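Local coordinates for protein tricorn protease (Thermoplasma acidophilum, PDB 1K32) that is a serine protease that probably degrades peptides released by the proteasome, with beta propellers that probably gate substrate passage, at residues Val386-Lys391 against Ile428-Arg433. Sequence-based numbering, arbitrary orientation.
Sequences VDRNGK and ISDNSR
Asp-387 and Ser-432, with CA atoms 5.9 Å apart, bring together two type I turns, Asp-387 to Gly-390 and Ser-429 to Ser-432, each leading from the first to the second strand of its blade in neighbouring four-stranded blades of a beta propeller. The pair illustrates how blades that share no sheet hydrogen bonds at this point can still be joined through their turns. Ser-432 makes the central link. Its OG sits 2.8 Å from Asp-387 OD1 and 2.9 Å from Asn-389 OD1, so its one proton may go to either acceptor. Asp-387, a buried residue, is held by the chain that follows it: with CG placed between the backbone N and the carbonyl carbon (chi1 80°), the carboxylate folds back over the chain. Asn-389 N donates to Asp-387 OD1 at 2.7 Å from 57° above the carboxylate plane, an Asx turn, while Asp-387 OD2 takes Lys-391 N on its syn lone pair and also accepts from Phe-392 N. These bonds hold the carboxylate in position for the serine. Ile-428 supplies the apolar part, its CD1 packing 3.5 Å from Asp-387 N and its side chain also resting on Phe-392 and Val-394 of strand 392-397, in the other blade. Toward solvent, the extended chain of Arg-388 carries NH2 to Asp-430 OD1 (3.1 Å), a weak hydrogen bond within a salt bridge, with guanidinium and carboxylate planes 89° apart; Arg-619 is the stronger partner of that same oxygen, and two positive groups probably stabilise its charge. One water completes the joint between the backbones, accepting from Arg-388 N at 2.9 Å and donating to Ser-429 O at 2.7 Å.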
loop_
_atom_site.group_PDB
_atom_site.type_symbol
_atom_site.label_atom_id
_atom_site.label_comp_id
_atom_site.label_asym_id
_atom_site.label_seq_id
_atom_site.Cartn_x
_atom_site.Cartn_y
_atom_site.Cartn_z
ATOM N N VAL A 386 -43.168 -6.719 1.424
ATOM C CA VAL A 386 -43.521 -8.118 1.637
ATOM C C VAL A 386 -42.700 -8.678 2.779
ATOM O O VAL A 386 -41.519 -8.360 2.904
ATOM C CB VAL A 386 -43.251 -8.963 0.372
ATOM C CG1 VAL A 386 -43.667 -10.405 0.608
ATOM C CG2 VAL A 386 -44.002 -8.367 -0.826
ATOM N N ASP A 387 -43.312 -9.513 3.616
ATOM C CA ASP A 387 -42.561 -10.085 4.723
ATOM C C ASP A 387 -41.512 -11.017 4.130
ATOM O O ASP A 387 -41.657 -11.494 3.006
ATOM C CB ASP A 387 -43.481 -10.839 5.688
ATOM C CG ASP A 387 -43.832 -12.223 5.202
ATOM O OD1 ASP A 387 -43.232 -13.204 5.695
ATOM O OD2 ASP A 387 -44.707 -12.326 4.321
ATOM N N ARG A 388 -40.462 -11.278 4.893
ATOM C CA ARG A 388 -39.377 -12.123 4.428
ATOM C C ARG A 388 -39.766 -13.579 4.179
ATOM O O ARG A 388 -39.097 -14.276 3.428
ATOM C CB ARG A 388 -38.205 -12.041 5.408
ATOM C CG ARG A 388 -36.944 -12.655 4.866
ATOM C CD ARG A 388 -35.736 -12.299 5.702
ATOM N NE ARG A 388 -34.550 -12.980 5.195
ATOM C CZ ARG A 388 -33.366 -12.967 5.792
ATOM N NH1 ARG A 388 -32.346 -13.621 5.249
ATOM N NH2 ARG A 388 -33.203 -12.305 6.930
ATOM N N ASN A 389 -40.852 -14.037 4.787
ATOM C CA ASN A 389 -41.278 -15.412 4.577
ATOM C C ASN A 389 -42.312 -15.538 3.458
ATOM O O ASN A 389 -42.813 -16.628 3.180
ATOM C CB ASN A 389 -41.808 -15.993 5.885
ATOM C CG ASN A 389 -40.725 -16.094 6.950
ATOM O OD1 ASN A 389 -40.790 -15.439 7.995
ATOM N ND2 ASN A 389 -39.714 -16.907 6.678
ATOM N N GLY A 390 -42.618 -14.414 2.815
ATOM C CA GLY A 390 -43.558 -14.400 1.710
ATOM C C GLY A 390 -44.987 -14.841 1.977
ATOM O O GLY A 390 -45.634 -15.413 1.096
ATOM N N LYS A 391 -45.491 -14.582 3.177
ATOM C CA LYS A 391 -46.858 -14.956 3.492
ATOM C C LYS A 391 -47.819 -13.781 3.349
ATOM O O LYS A 391 -48.998 -13.974 3.061
ATOM C CB LYS A 391 -46.940 -15.538 4.901
ATOM C CG LYS A 391 -46.510 -16.991 4.966
ATOM C CD LYS A 391 -46.508 -17.511 6.394
ATOM C CE LYS A 391 -46.590 -19.031 6.417
ATOM N NZ LYS A 391 -45.598 -19.661 5.497
ATOM N N ILE A 428 -41.130 -4.683 8.398
ATOM C CA ILE A 428 -41.619 -5.956 8.922
ATOM C C ILE A 428 -40.485 -6.732 9.556
ATOM O O ILE A 428 -39.441 -6.901 8.922
ATOM C CB ILE A 428 -42.200 -6.836 7.794
ATOM C CG1 ILE A 428 -43.127 -6.005 6.916
ATOM C CG2 ILE A 428 -42.946 -8.032 8.396
ATOM C CD1 ILE A 428 -43.596 -6.725 5.686
ATOM N N SER A 429 -40.691 -7.222 10.783
ATOM C CA SER A 429 -39.663 -8.003 11.481
ATOM C C SER A 429 -39.315 -9.261 10.689
ATOM O O SER A 429 -40.159 -9.797 9.963
ATOM C CB SER A 429 -40.129 -8.385 12.898
ATOM O OG SER A 429 -41.348 -9.125 12.892
ATOM N N ASP A 430 -38.079 -9.737 10.826
ATOM C CA ASP A 430 -37.646 -10.925 10.093
ATOM C C ASP A 430 -38.444 -12.190 10.395
ATOM O O ASP A 430 -38.551 -13.059 9.539
ATOM C CB ASP A 430 -36.163 -11.209 10.330
ATOM C CG ASP A 430 -35.253 -10.273 9.553
ATOM O OD1 ASP A 430 -34.083 -10.645 9.338
ATOM O OD2 ASP A 430 -35.698 -9.170 9.167
ATOM N N ASN A 431 -38.989 -12.302 11.604
ATOM C CA ASN A 431 -39.782 -13.473 11.953
ATOM C C ASN A 431 -41.256 -13.254 11.584
ATOM O O ASN A 431 -42.129 -14.031 11.977
ATOM C CB ASN A 431 -39.651 -13.801 13.450
ATOM C CG ASN A 431 -40.155 -12.687 14.344
ATOM O OD1 ASN A 431 -40.884 -11.803 13.902
ATOM N ND2 ASN A 431 -39.778 -12.736 15.616
ATOM N N SER A 432 -41.514 -12.185 10.831
ATOM C CA SER A 432 -42.862 -11.844 10.357
ATOM C C SER A 432 -43.911 -11.606 11.438
ATOM O O SER A 432 -45.112 -11.627 11.162
ATOM C CB SER A 432 -43.359 -12.938 9.405
ATOM O OG SER A 432 -42.444 -13.136 8.336
ATOM N N ARG A 433 -43.473 -11.355 12.666
ATOM C CA ARG A 433 -44.417 -11.142 13.755
ATOM C C ARG A 433 -44.878 -9.698 14.014
ATOM O O ARG A 433 -46.026 -9.478 14.409
ATOM C CB ARG A 433 -43.855 -11.732 15.046
ATOM C CG ARG A 433 -44.730 -11.455 16.249
ATOM C CD ARG A 433 -44.472 -12.435 17.372
ATOM N NE ARG A 433 -45.218 -12.061 18.564
ATOM C CZ ARG A 433 -45.181 -12.732 19.709
ATOM N NH1 ARG A 433 -45.892 -12.311 20.749
ATOM N NH2 ARG A 433 -44.440 -13.828 19.810
HETATM O O HOH W 1 -40.139 -9.670 7.310
#